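Local coordinates for conserved hypothetical membrane lipoprotein (Ureaplasma parvum serovar 3 str. ATCC 700970, PDB 3JVC) that is of unknown molecular function but is probably lipid-anchored in the cell membrane, the crystallised piece being a lipoprotein-associated type-17 domain, at residues F17-A22 with Q43-Q48; Q31-Q36 with K104-G109; E55-I60 with T86-N91; F63-G68 with G77-S82. All blocks are in the same frame, centred on the assembly; numbering follows the deposited sequence.

Contact 1 of 4, residues F17-A22 with Q43-Q48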
loop_
_atom_site.group_PDB
_atom_site.type_symbol
_atom_site.label_atom_id
_atom_site.label_comp_id
_atom_site.label_asym_id
_atom_site.label_seq_id
_atom_site.Cartn_x
_atom_site.Cartn_y
_atom_site.Cartn_z
ATOM N N PHE A 17 9.606 -1.331 -5.723
ATOM C CA PHE A 17 8.982 -2.640 -5.513
ATOM C C PHE A 17 7.483 -2.617 -5.842
ATOM O O PHE A 17 6.884 -1.556 -6.016
ATOM C CB PHE A 17 9.143 -3.081 -4.052
ATOM C CG PHE A 17 8.196 -2.391 -3.108
ATOM C CD1 PHE A 17 8.379 -1.061 -2.769
ATOM C CD2 PHE A 17 7.066 -3.044 -2.645
ATOM C CE1 PHE A 17 7.450 -0.386 -1.989
ATOM C CE2 PHE A 17 6.125 -2.376 -1.863
ATOM C CZ PHE A 17 6.318 -1.045 -1.538
ATOM N N ASP A 18 6.883 -3.801 -5.904
ATOM C CA ASP A 18 5.456 -3.938 -6.177
ATOM C C ASP A 18 4.830 -4.934 -5.214
ATOM O O ASP A 18 5.528 -5.598 -4.437
ATOM C CB ASP A 18 5.196 -4.423 -7.611
ATOM C CG ASP A 18 5.311 -3.311 -8.646
ATOM O OD1 ASP A 18 4.617 -2.275 -8.519
ATOM O OD2 ASP A 18 6.095 -3.484 -9.598
ATOM N N PHE A 19 3.507 -5.039 -5.280
ATOM C CA PHE A 19 2.780 -5.963 -4.426
ATOM C C PHE A 19 1.413 -6.322 -4.992
ATOM O O PHE A 19 0.939 -5.742 -5.968
ATOM C CB PHE A 19 2.572 -5.362 -3.038
ATOM C CG PHE A 19 1.515 -4.291 -2.989
ATOM C CD1 PHE A 19 1.852 -2.954 -3.137
ATOM C CD2 PHE A 19 0.176 -4.625 -2.788
ATOM C CE1 PHE A 19 0.870 -1.959 -3.073
ATOM C CE2 PHE A 19 -0.805 -3.644 -2.728
ATOM C CZ PHE A 19 -0.462 -2.315 -2.871
ATOM N N LYS A 20 0.785 -7.291 -4.351
ATOM C CA LYS A 20 -0.541 -7.724 -4.716
ATOM C C LYS A 20 -1.028 -8.594 -3.583
ATOM O O LYS A 20 -0.238 -9.283 -2.928
ATOM C CB LYS A 20 -0.546 -8.488 -6.047
ATOM C CG LYS A 20 0.403 -9.651 -6.167
ATOM C CD LYS A 20 0.367 -10.157 -7.605
ATOM C CE LYS A 20 1.405 -11.236 -7.860
ATOM N NZ LYS A 20 1.455 -11.595 -9.303
ATOM N N LEU A 21 -2.329 -8.525 -3.335
ATOM C CA LEU A 21 -2.944 -9.289 -2.270
ATOM C C LEU A 21 -3.324 -10.682 -2.729
ATOM O O LEU A 21 -3.540 -10.922 -3.911
ATOM C CB LEU A 21 -4.188 -8.557 -1.763
ATOM C CG LEU A 21 -4.037 -7.318 -0.868
ATOM C CD1 LEU A 21 -3.177 -6.262 -1.521
ATOM C CD2 LEU A 21 -5.420 -6.770 -0.590
ATOM N N ALA A 22 -3.397 -11.613 -1.790
ATOM C CA ALA A 22 -3.784 -12.971 -2.134
ATOM C C ALA A 22 -5.296 -13.003 -2.339
ATOM O O ALA A 22 -5.855 -13.996 -2.806
ATOM C CB ALA A 22 -3.383 -13.923 -1.021
ATOM N N GLN A 43 -5.455 -11.143 4.273
ATOM C CA GLN A 43 -5.407 -12.430 3.593
ATOM C C GLN A 43 -4.004 -12.723 3.099
ATOM O O GLN A 43 -3.656 -13.865 2.813
ATOM C CB GLN A 43 -6.378 -12.456 2.415
ATOM C CG GLN A 43 -7.839 -12.416 2.829
ATOM C CD GLN A 43 -8.740 -12.990 1.769
ATOM O OE1 GLN A 43 -8.571 -14.141 1.364
ATOM N NE2 GLN A 43 -9.706 -12.199 1.310
ATOM N N GLY A 44 -3.196 -11.679 3.006
ATOM C CA GLY A 44 -1.840 -11.864 2.544
ATOM C C GLY A 44 -1.373 -10.770 1.614
ATOM O O GLY A 44 -2.156 -10.215 0.850
ATOM N N ILE A 45 -0.088 -10.452 1.705
ATOM C CA ILE A 45 0.527 -9.453 0.853
ATOM C C ILE A 45 1.756 -10.159 0.275
ATOM O O ILE A 45 2.455 -10.897 0.971
ATOM C CB ILE A 45 0.990 -8.215 1.663
ATOM C CG1 ILE A 45 -0.130 -7.708 2.576
ATOM C CG2 ILE A 45 1.407 -7.104 0.722
ATOM C CD1 ILE A 45 0.245 -6.443 3.373
ATOM N N GLU A 46 2.002 -9.980 -1.011
ATOM C CA GLU A 46 3.171 -10.592 -1.625
ATOM C C GLU A 46 3.994 -9.485 -2.252
ATOM O O GLU A 46 3.484 -8.684 -3.027
ATOM C CB GLU A 46 2.754 -11.636 -2.661
ATOM C CG GLU A 46 2.505 -13.017 -2.060
ATOM C CD GLU A 46 3.713 -13.539 -1.271
ATOM O OE1 GLU A 46 4.841 -13.504 -1.816
ATOM O OE2 GLU A 46 3.538 -13.984 -0.112
ATOM N N ILE A 47 5.264 -9.420 -1.879
ATOM C CA ILE A 47 6.152 -8.389 -2.386
ATOM C C ILE A 47 7.000 -8.901 -3.531
ATOM O O ILE A 47 7.333 -10.085 -3.596
ATOM C CB ILE A 47 7.113 -7.892 -1.287
ATOM C CG1 ILE A 47 6.317 -7.371 -0.090
ATOM C CG2 ILE A 47 8.061 -6.814 -1.866
ATOM C CD1 ILE A 47 5.594 -6.040 -0.361
ATOM N N GLN A 48 7.336 -7.996 -4.439
ATOM C CA GLN A 48 8.190 -8.322 -5.568
ATOM C C GLN A 48 9.090 -7.107 -5.663
ATOM O O GLN A 48 8.721 -6.084 -6.247
ATOM C CB GLN A 48 7.377 -8.495 -6.854
ATOM C CG GLN A 48 8.208 -9.021 -8.027
ATOM C CD GLN A 48 7.367 -9.376 -9.244
ATOM O OE1 GLN A 48 6.642 -8.539 -9.783
ATOM N NE2 GLN A 48 7.467 -10.624 -9.683
#
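Ile-47 hangs beside the Phe-17 ring with both branches in touch: CG2 lies 4.0 Å from Phe-17 CD2, and Ile-47 CD1 is equally far from Phe-17 CD2 and CE2. Ring and branched chain are skewed to one another. The CG of Phe-17 sits between its backbone N and carbonyl carbon (chi1 77°), and Phe-19 repeats this setting. Two residues apart on the strand, the phenyl groups lie on the same side of the sheet, and the shared torsion tilts them alike, with Phe-19 CB 4.1 Å from Ile-47 CD1 and 4.3 Å from Ile-45 CG2. Beneath these side chains runs a two-stranded antiparallel sheet, strand 17-21 against strand 45-49. Asp-18 and Gln-48 form a hydrogen-bonded pair, each backbone N 3.0 Å from the other's O. The N of Glu-46 donates to Lys-20 O at 3.0 Å, the return bond from Lys-20 N being weak. Phe-19 with Ile-47 and Leu-21 with Ile-45 are the non-hydrogen-bonded pairs. Their apolar side chains cover the face turned to strand 56-64, where Ile-60 and Phe-63 meet Phe-19 and Ile-45. Asp-18, Lys-20, Glu-46 and Gln-48 occupy the other face; Asp-18 OD1 is hydrogen-bonded to Tyr-29 OH. Past the strand end, Ala-22 N donates to Gly-44 O.

Contact 2 of 4, residues Q31-Q36 with K104-G109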
loop_
_atom_site.group_PDB
_atom_site.type_symbol
_atom_site.label_atom_id
_atom_site.label_comp_id
_atom_site.label_asym_id
_atom_site.label_seq_id
_atom_site.Cartn_x
_atom_site.Cartn_y
_atom_site.Cartn_z
ATOM N N GLN A 31 -7.576 -1.179 -10.093
ATOM C CA GLN A 31 -8.851 -1.886 -10.102
ATOM C C GLN A 31 -9.348 -2.198 -8.686
ATOM O O GLN A 31 -10.361 -2.882 -8.509
ATOM C CB GLN A 31 -8.719 -3.193 -10.873
ATOM C CG GLN A 31 -8.497 -3.048 -12.368
ATOM C CD GLN A 31 -8.584 -4.393 -13.061
ATOM O OE1 GLN A 31 -7.664 -5.211 -12.973
ATOM N NE2 GLN A 31 -9.704 -4.643 -13.731
ATOM N N LEU A 32 -8.632 -1.695 -7.683
ATOM C CA LEU A 32 -8.984 -1.940 -6.296
ATOM C C LEU A 32 -9.214 -0.652 -5.518
ATOM O O LEU A 32 -8.354 0.224 -5.479
ATOM C CB LEU A 32 -7.882 -2.739 -5.611
ATOM C CG LEU A 32 -7.508 -4.083 -6.226
ATOM C CD1 LEU A 32 -6.411 -4.704 -5.394
ATOM C CD2 LEU A 32 -8.719 -4.998 -6.294
ATOM N N LEU A 33 -10.385 -0.535 -4.903
ATOM C CA LEU A 33 -10.694 0.647 -4.113
ATOM C C LEU A 33 -9.823 0.610 -2.842
ATOM O O LEU A 33 -9.481 -0.473 -2.336
ATOM C CB LEU A 33 -12.187 0.638 -3.743
ATOM C CG LEU A 33 -13.171 1.112 -4.818
ATOM C CD1 LEU A 33 -14.600 0.869 -4.355
ATOM C CD2 LEU A 33 -12.939 2.601 -5.099
ATOM N N PRO A 34 -9.435 1.784 -2.321
ATOM C CA PRO A 34 -8.615 1.765 -1.108
ATOM C C PRO A 34 -9.298 0.949 -0.000
ATOM O O PRO A 34 -8.627 0.423 0.887
ATOM C CB PRO A 34 -8.497 3.241 -0.754
ATOM C CG PRO A 34 -8.421 3.887 -2.122
ATOM C CD PRO A 34 -9.554 3.151 -2.856
ATOM N N SER A 35 -10.624 0.822 -0.086
ATOM C CA SER A 35 -11.403 0.080 0.894
ATOM C C SER A 35 -11.271 -1.427 0.737
ATOM O O SER A 35 -11.398 -2.174 1.710
ATOM C CB SER A 35 -12.881 0.483 0.819
ATOM O OG SER A 35 -13.566 -0.106 -0.277
ATOM N N GLN A 36 -11.020 -1.892 -0.482
ATOM C CA GLN A 36 -10.860 -3.333 -0.687
ATOM C C GLN A 36 -9.502 -3.823 -0.190
ATOM O O GLN A 36 -9.379 -4.929 0.340
ATOM C CB GLN A 36 -11.013 -3.686 -2.160
ATOM C CG GLN A 36 -12.433 -3.559 -2.680
ATOM C CD GLN A 36 -12.501 -3.789 -4.178
ATOM O OE1 GLN A 36 -13.563 -3.719 -4.777
ATOM N NE2 GLN A 36 -11.357 -4.064 -4.784
ATOM N N LYS A 104 -8.036 2.593 -7.543
ATOM C CA LYS A 104 -9.385 2.795 -8.063
ATOM C C LYS A 104 -10.090 3.865 -7.242
ATOM O O LYS A 104 -9.752 4.091 -6.078
ATOM C CB LYS A 104 -10.166 1.484 -8.024
ATOM C CG LYS A 104 -11.465 1.492 -8.824
ATOM C CD LYS A 104 -11.994 0.063 -8.933
ATOM C CE LYS A 104 -13.258 -0.051 -9.783
ATOM N NZ LYS A 104 -14.463 0.471 -9.094
ATOM N N SER A 105 -11.063 4.532 -7.848
ATOM C CA SER A 105 -11.778 5.581 -7.150
ATOM C C SER A 105 -13.035 6.011 -7.872
ATOM O O SER A 105 -13.093 5.975 -9.100
ATOM C CB SER A 105 -10.879 6.801 -6.989
ATOM O OG SER A 105 -10.448 7.258 -8.250
ATOM N N ASN A 106 -14.037 6.420 -7.097
ATOM C CA ASN A 106 -15.298 6.924 -7.630
ATOM C C ASN A 106 -15.424 8.296 -6.976
ATOM O O ASN A 106 -14.786 8.564 -5.961
ATOM C CB ASN A 106 -16.473 6.037 -7.225
ATOM C CG ASN A 106 -16.806 6.155 -5.761
ATOM O OD1 ASN A 106 -16.113 5.600 -4.915
ATOM N ND2 ASN A 106 -17.869 6.892 -5.451
ATOM N N PRO A 107 -16.277 9.170 -7.514
ATOM C CA PRO A 107 -16.411 10.502 -6.922
ATOM C C PRO A 107 -17.182 10.658 -5.614
ATOM O O PRO A 107 -17.045 11.689 -4.945
ATOM C CB PRO A 107 -17.046 11.292 -8.047
ATOM C CG PRO A 107 -18.026 10.284 -8.595
ATOM C CD PRO A 107 -17.225 8.992 -8.631
ATOM N N TYR A 108 -17.982 9.661 -5.242
ATOM C CA TYR A 108 -18.769 9.747 -4.004
ATOM C C TYR A 108 -18.186 8.944 -2.840
ATOM O O TYR A 108 -18.810 8.825 -1.784
ATOM C CB TYR A 108 -20.210 9.289 -4.261
ATOM C CG TYR A 108 -20.883 10.064 -5.363
ATOM C CD1 TYR A 108 -21.145 11.425 -5.220
ATOM C CD2 TYR A 108 -21.214 9.450 -6.569
ATOM C CE1 TYR A 108 -21.715 12.158 -6.249
ATOM C CE2 TYR A 108 -21.783 10.175 -7.606
ATOM C CZ TYR A 108 -22.030 11.531 -7.440
ATOM O OH TYR A 108 -22.587 12.256 -8.469
ATOM N N GLY A 109 -16.987 8.405 -3.031
ATOM C CA GLY A 109 -16.363 7.620 -1.983
ATOM C C GLY A 109 -17.067 6.298 -1.728
ATOM O O GLY A 109 -16.604 5.483 -0.948
#
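Lys-104 lies against Leu-32, Leu-33 and Pro-34 where the chain enters helix 34-38, so the contact joins a helix N terminus to the long loop that follows strand 93-100. Leu-33 holds the N-cap position, and its O accepts from Gln-36 N within the first turn. On the other side, Asn-106 to Gly-109 form a type I beta turn. The polar link between the two segments is slight: Lys-104 N donates to Leu-32 O in a weak, bent bond (3.2 Å, N-H...O angle 134°). Van der Waals contact does more. The CG of Lys-104 stands anti to its backbone N (chi1 -167°), which lays the aliphatic part of the chain along the backbone of Gln-31 and Leu-32: CB is 3.4 Å from Leu-32 O, and CD the same distance from Gln-31 O. Leu-33 approaches with one methyl, CD2, which lies alongside the Lys-104 backbone and comes within 3.8 Å of Ser-105 CA. Further polar ties run through neighbouring parts of the chain. Asn-74 of helix 70-76 bridges the two segments, its OD1 accepting from Ser-35 N and its ND2 donating to Gly-109 O. Lys-75 NZ donates to Pro-107 O, and Ser-35 OG is hydrogen-bonded to Glu-112 OE1. The two segments run at 75° to each other, and the Lys-104 carbonyl touches the proline ring, Pro-34 CD lying 3.4 Å from Lys-104 O.

Contact 3 of 4, residues E55-I60 with T86-N91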
loop_
_atom_site.group_PDB
_atom_site.type_symbol
_atom_site.label_atom_id
_atom_site.label_comp_id
_atom_site.label_asym_id
_atom_site.label_seq_id
_atom_site.Cartn_x
_atom_site.Cartn_y
_atom_site.Cartn_z
ATOM N N GLU A 55 20.845 -4.903 -0.438
ATOM C CA GLU A 55 20.935 -3.973 0.667
ATOM C C GLU A 55 19.655 -3.731 1.444
ATOM O O GLU A 55 19.702 -3.289 2.593
ATOM C CB GLU A 55 21.465 -2.625 0.162
ATOM C CG GLU A 55 22.815 -2.731 -0.528
ATOM C CD GLU A 55 22.749 -2.511 -2.037
ATOM O OE1 GLU A 55 21.712 -2.834 -2.653
ATOM O OE2 GLU A 55 23.749 -2.027 -2.612
ATOM N N LEU A 56 18.513 -4.046 0.841
ATOM C CA LEU A 56 17.239 -3.761 1.485
ATOM C C LEU A 56 16.164 -4.806 1.290
ATOM O O LEU A 56 16.116 -5.483 0.266
ATOM C CB LEU A 56 16.742 -2.419 0.956
ATOM C CG LEU A 56 15.364 -1.835 1.266
ATOM C CD1 LEU A 56 15.434 -0.939 2.501
ATOM C CD2 LEU A 56 14.911 -0.993 0.064
ATOM N N ASP A 57 15.307 -4.936 2.299
ATOM C CA ASP A 57 14.166 -5.839 2.244
ATOM C C ASP A 57 12.990 -4.929 2.543
ATOM O O ASP A 57 13.057 -4.132 3.486
ATOM C CB ASP A 57 14.222 -6.910 3.327
ATOM C CG ASP A 57 13.085 -7.916 3.205
ATOM O OD1 ASP A 57 13.162 -8.797 2.329
ATOM O OD2 ASP A 57 12.112 -7.821 3.974
ATOM N N ILE A 58 11.938 -5.011 1.732
ATOM C CA ILE A 58 10.753 -4.191 1.970
ATOM C C ILE A 58 9.574 -5.096 2.292
ATOM O O ILE A 58 9.386 -6.157 1.692
ATOM C CB ILE A 58 10.382 -3.309 0.748
ATOM C CG1 ILE A 58 11.555 -2.390 0.386
ATOM C CG2 ILE A 58 9.140 -2.472 1.066
ATOM C CD1 ILE A 58 11.262 -1.417 -0.753
ATOM N N LYS A 59 8.787 -4.665 3.259
ATOM C CA LYS A 59 7.615 -5.406 3.672
ATOM C C LYS A 59 6.491 -4.412 3.922
ATOM O O LYS A 59 6.729 -3.287 4.398
ATOM C CB LYS A 59 7.907 -6.187 4.960
ATOM C CG LYS A 59 7.935 -7.693 4.801
ATOM C CD LYS A 59 9.041 -8.127 3.877
ATOM C CE LYS A 59 9.055 -9.637 3.706
ATOM N NZ LYS A 59 10.030 -10.057 2.655
ATOM N N ILE A 60 5.273 -4.805 3.558
ATOM C CA ILE A 60 4.129 -3.951 3.822
ATOM C C ILE A 60 3.412 -4.648 4.959
ATOM O O ILE A 60 2.916 -5.755 4.816
ATOM C CB ILE A 60 3.194 -3.810 2.620
ATOM C CG1 ILE A 60 3.815 -2.876 1.585
ATOM C CG2 ILE A 60 1.856 -3.228 3.074
ATOM C CD1 ILE A 60 2.961 -2.698 0.341
ATOM N N THR A 86 14.050 -3.383 6.276
ATOM C CA THR A 86 15.194 -4.030 6.923
ATOM C C THR A 86 16.496 -3.734 6.163
ATOM O O THR A 86 16.530 -3.776 4.932
ATOM C CB THR A 86 15.016 -5.552 6.986
ATOM O OG1 THR A 86 13.664 -5.870 7.340
ATOM C CG2 THR A 86 15.946 -6.137 8.035
ATOM N N ASP A 87 17.555 -3.424 6.909
ATOM C CA ASP A 87 18.872 -3.110 6.348
ATOM C C ASP A 87 19.668 -4.418 6.334
ATOM O O ASP A 87 20.080 -4.904 7.381
ATOM C CB ASP A 87 19.570 -2.076 7.242
ATOM C CG ASP A 87 20.962 -1.690 6.734
ATOM O OD1 ASP A 87 21.631 -2.541 6.093
ATOM O OD2 ASP A 87 21.391 -0.536 6.997
ATOM N N LYS A 88 19.892 -4.991 5.160
ATOM C CA LYS A 88 20.598 -6.266 5.077
ATOM C C LYS A 88 22.098 -6.250 5.390
ATOM O O LYS A 88 22.830 -7.174 5.036
ATOM C CB LYS A 88 20.350 -6.894 3.700
ATOM C CG LYS A 88 18.893 -7.211 3.449
ATOM C CD LYS A 88 18.735 -8.085 2.232
ATOM C CE LYS A 88 17.376 -7.863 1.586
ATOM N NZ LYS A 88 17.420 -8.283 0.156
ATOM N N LYS A 89 22.556 -5.213 6.073
ATOM C CA LYS A 89 23.967 -5.108 6.423
ATOM C C LYS A 89 24.174 -5.332 7.925
ATOM O O LYS A 89 25.199 -5.871 8.350
ATOM C CB LYS A 89 24.505 -3.722 6.051
ATOM C CG LYS A 89 25.967 -3.491 6.399
ATOM C CD LYS A 89 26.349 -2.007 6.310
ATOM C CE LYS A 89 25.974 -1.260 7.595
ATOM N NZ LYS A 89 26.287 0.203 7.547
ATOM N N ASN A 90 23.196 -4.894 8.713
ATOM C CA ASN A 90 23.226 -4.998 10.165
ATOM C C ASN A 90 21.873 -5.462 10.654
ATOM O O ASN A 90 21.635 -5.524 11.861
ATOM C CB ASN A 90 23.497 -3.635 10.772
ATOM C CG ASN A 90 22.577 -2.585 10.219
ATOM O OD1 ASN A 90 21.476 -2.901 9.753
ATOM N ND2 ASN A 90 23.008 -1.328 10.265
ATOM N N ASN A 91 20.981 -5.749 9.711
ATOM C CA ASN A 91 19.641 -6.211 10.030
ATOM C C ASN A 91 18.845 -5.257 10.912
ATOM O O ASN A 91 17.911 -5.667 11.599
ATOM C CB ASN A 91 19.704 -7.576 10.696
ATOM C CG ASN A 91 19.726 -8.697 9.705
ATOM O OD1 ASN A 91 19.882 -8.474 8.505
ATOM N ND2 ASN A 91 19.570 -9.923 10.195
#
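With CG anti to the carbonyl carbon (chi1 -62°) and the rest of the chain extended, Lys-88 is laid back across the N-terminal end of strand 56-64, its CB and CG over the Glu-55 carbonyl and its CE 3.7 Å from Asp-57 CB. Asp-57 has CG anti to its backbone N (chi1 -176°) and stands beside Thr-86, the two side chains pointing the same way with their CB atoms 4.0 Å apart. Their backbones form a hydrogen-bonded pair where the outermost strand 56-64 meets the central strand 79-87 of a three-stranded antiparallel sheet completed by strand 93-100: Asp-57 N meets Thr-86 O at 3.1 Å in the carbonyl plane, and Thr-86 N returns a nearly straight bond to Asp-57 O. Leu-56 and Asp-87 make the adjoining non-hydrogen-bonded pair, and Leu-56 turns into the buried side beside Leu-85 and Ile-11. At the end of the ladder Lys-88 N donates to Glu-55 O at 3.1 Å, from well above the carbonyl plane. The chain then leaves the strand in an Asx turn, Lys-89 N bonding to Asp-87 OD1 at 2.8 Å. Lys-88 NZ is hydrogen-bonded to Gln-53 O, while Asp-57 forms a weak salt bridge with Lys-59 NZ (3.3 Å to OD2). Since the ammonium of Lys-88 remains 4.8 Å from Asp-57 OD1, its attraction for that carboxylate is probably a longer-range effect added to the nearer charge of Lys-59.

Contact 4 of 4, residues F63-G68 with G77-S82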
loop_
_atom_site.group_PDB
_atom_site.type_symbol
_atom_site.label_atom_id
_atom_site.label_comp_id
_atom_site.label_asym_id
_atom_site.label_seq_id
_atom_site.Cartn_x
_atom_site.Cartn_y
_atom_site.Cartn_z
ATOM N N PHE A 63 -1.898 -1.147 5.880
ATOM C CA PHE A 63 -2.483 -0.213 4.943
ATOM C C PHE A 63 -3.417 0.608 5.818
ATOM O O PHE A 63 -4.291 0.051 6.496
ATOM C CB PHE A 63 -3.300 -0.959 3.889
ATOM C CG PHE A 63 -2.468 -1.680 2.877
ATOM C CD1 PHE A 63 -1.796 -0.974 1.886
ATOM C CD2 PHE A 63 -2.381 -3.068 2.893
ATOM C CE1 PHE A 63 -1.045 -1.632 0.924
ATOM C CE2 PHE A 63 -1.632 -3.746 1.936
ATOM C CZ PHE A 63 -0.963 -3.025 0.943
ATOM N N LEU A 64 -3.215 1.918 5.826
ATOM C CA LEU A 64 -4.058 2.806 6.601
ATOM C C LEU A 64 -4.732 3.760 5.643
ATOM O O LEU A 64 -4.252 3.962 4.526
ATOM C CB LEU A 64 -3.225 3.608 7.600
ATOM C CG LEU A 64 -2.519 2.848 8.726
ATOM C CD1 LEU A 64 -2.200 3.803 9.880
ATOM C CD2 LEU A 64 -3.411 1.750 9.241
ATOM N N TYR A 65 -5.853 4.341 6.057
ATOM C CA TYR A 65 -6.532 5.309 5.197
ATOM C C TYR A 65 -5.811 6.615 5.401
ATOM O O TYR A 65 -5.697 7.079 6.518
ATOM C CB TYR A 65 -7.993 5.491 5.595
ATOM C CG TYR A 65 -8.872 4.333 5.227
ATOM C CD1 TYR A 65 -8.895 3.840 3.914
ATOM C CD2 TYR A 65 -9.700 3.729 6.189
ATOM C CE1 TYR A 65 -9.713 2.775 3.563
ATOM C CE2 TYR A 65 -10.527 2.659 5.847
ATOM C CZ TYR A 65 -10.530 2.190 4.527
ATOM O OH TYR A 65 -11.357 1.147 4.172
ATOM N N PRO A 66 -5.317 7.234 4.328
ATOM C CA PRO A 66 -4.613 8.496 4.552
ATOM C C PRO A 66 -5.282 9.403 5.581
ATOM O O PRO A 66 -4.609 10.157 6.283
ATOM C CB PRO A 66 -4.581 9.123 3.158
ATOM C CG PRO A 66 -4.477 7.924 2.268
ATOM C CD PRO A 66 -5.475 6.969 2.887
ATOM N N ASP A 67 -6.605 9.326 5.682
ATOM C CA ASP A 67 -7.321 10.201 6.604
ATOM C C ASP A 67 -8.076 9.561 7.746
ATOM O O ASP A 67 -8.585 10.256 8.618
ATOM C CB ASP A 67 -8.279 11.095 5.817
ATOM C CG ASP A 67 -7.591 12.320 5.267
ATOM O OD1 ASP A 67 -7.130 13.143 6.086
ATOM O OD2 ASP A 67 -7.496 12.460 4.029
ATOM N N GLY A 68 -8.148 8.237 7.753
ATOM C CA GLY A 68 -8.869 7.563 8.813
ATOM C C GLY A 68 -10.182 6.974 8.337
ATOM O O GLY A 68 -10.638 5.986 8.900
ATOM N N GLY A 77 -8.417 7.613 -4.495
ATOM C CA GLY A 77 -7.679 6.460 -4.973
ATOM C C GLY A 77 -6.327 6.383 -4.285
ATOM O O GLY A 77 -5.334 5.921 -4.859
ATOM N N THR A 78 -6.296 6.833 -3.036
ATOM C CA THR A 78 -5.072 6.833 -2.253
ATOM C C THR A 78 -5.088 5.853 -1.067
ATOM O O THR A 78 -6.135 5.363 -0.642
ATOM C CB THR A 78 -4.786 8.241 -1.741
ATOM O OG1 THR A 78 -3.511 8.260 -1.094
ATOM C CG2 THR A 78 -5.864 8.675 -0.767
ATOM N N LEU A 79 -3.905 5.560 -0.547
ATOM C CA LEU A 79 -3.755 4.653 0.586
ATOM C C LEU A 79 -2.496 5.008 1.340
ATOM O O LEU A 79 -1.609 5.657 0.799
ATOM C CB LEU A 79 -3.634 3.208 0.121
ATOM C CG LEU A 79 -4.913 2.406 -0.108
ATOM C CD1 LEU A 79 -4.537 1.005 -0.591
ATOM C CD2 LEU A 79 -5.726 2.327 1.178
ATOM N N LYS A 80 -2.420 4.605 2.600
ATOM C CA LYS A 80 -1.215 4.882 3.357
ATOM C C LYS A 80 -0.586 3.527 3.622
ATOM O O LYS A 80 -1.197 2.640 4.214
ATOM C CB LYS A 80 -1.537 5.622 4.659
ATOM C CG LYS A 80 -0.369 6.447 5.179
ATOM C CD LYS A 80 -0.813 7.730 5.887
ATOM C CE LYS A 80 -1.447 7.458 7.245
ATOM N NZ LYS A 80 -1.597 8.715 8.038
ATOM N N LEU A 81 0.620 3.345 3.117
ATOM C CA LEU A 81 1.314 2.091 3.317
ATOM C C LEU A 81 2.296 2.147 4.476
ATOM O O LEU A 81 3.240 2.950 4.472
ATOM C CB LEU A 81 2.070 1.695 2.053
ATOM C CG LEU A 81 1.320 0.934 0.967
ATOM C CD1 LEU A 81 0.264 1.809 0.349
ATOM C CD2 LEU A 81 2.328 0.477 -0.063
ATOM N N SER A 82 2.062 1.303 5.474
ATOM C CA SER A 82 2.964 1.217 6.618
ATOM C C SER A 82 4.045 0.234 6.184
ATOM O O SER A 82 3.763 -0.950 5.960
ATOM C CB SER A 82 2.231 0.672 7.846
ATOM O OG SER A 82 3.116 0.502 8.945
HETATM O O HOH W 1 -4.058 7.522 8.845
#
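Leu-81 sets its branch point obliquely against the Phe-63 ring, CG 3.5 Å from Phe-63 CE1, and Leu-81 CD1 lies by CD1 and CE1 of Phe-63. The two side chains lie side by side, pointing the same way, and Leu-79 CD1 adds a bump 4.2 Å from Phe-63 CD1. The second fit is made by Pro-66. Its CG corner points at the Thr-78 methyl, Pro-66 CG 3.4 Å from Thr-78 CG2, while its CD settles over the backbone at Leu-79. Between them Leu-64 and Lys-80 form a hydrogen-bonded antiparallel pair, each N 2.7 Å from the other's O; their CB atoms touch at 3.9 Å. The Lys-80 chain bends at chi2 and chi3 (146° and 72°) to pass over Pro-66, and a water accepts from Lys-80 NZ and donates to Tyr-65 O, at 2.9 Å from each. Beyond this pair the strands diverge, and helix 70-76 lies in the connection between them, packing on Tyr-65 and Pro-66 through Ala-73. Helix 34-38 covers Phe-63 and Leu-79 through Ile-37, Tyr-41 meets the Phe-63 ring edge-to-face, and strand 93-100 flanks strand 79-87, with Val-100 O accepting from Thr-78 OG1.

From the N terminus, strand 17-21 is met first by strand 45-49, closing contact 1 round a loop that contains helix 34-38. Contact 2 opens inside that loop and closes only near the C terminus, so contacts 1 and 2 cross. Contact 3 then opens at the start of strand 56-64 and closes at the end of strand 79-87; contact 4, nested within it, joins the same strands where helix 70-76 connects them. Both lie inside the long loop closed by contact 2. The two-stranded sheet of contact 1 packs on the sheet of contacts 3 and 4 through Phe-17, Phe-19 and Ile-45, while Pro-34 and Ser-35 bring contact 2 against contact 4.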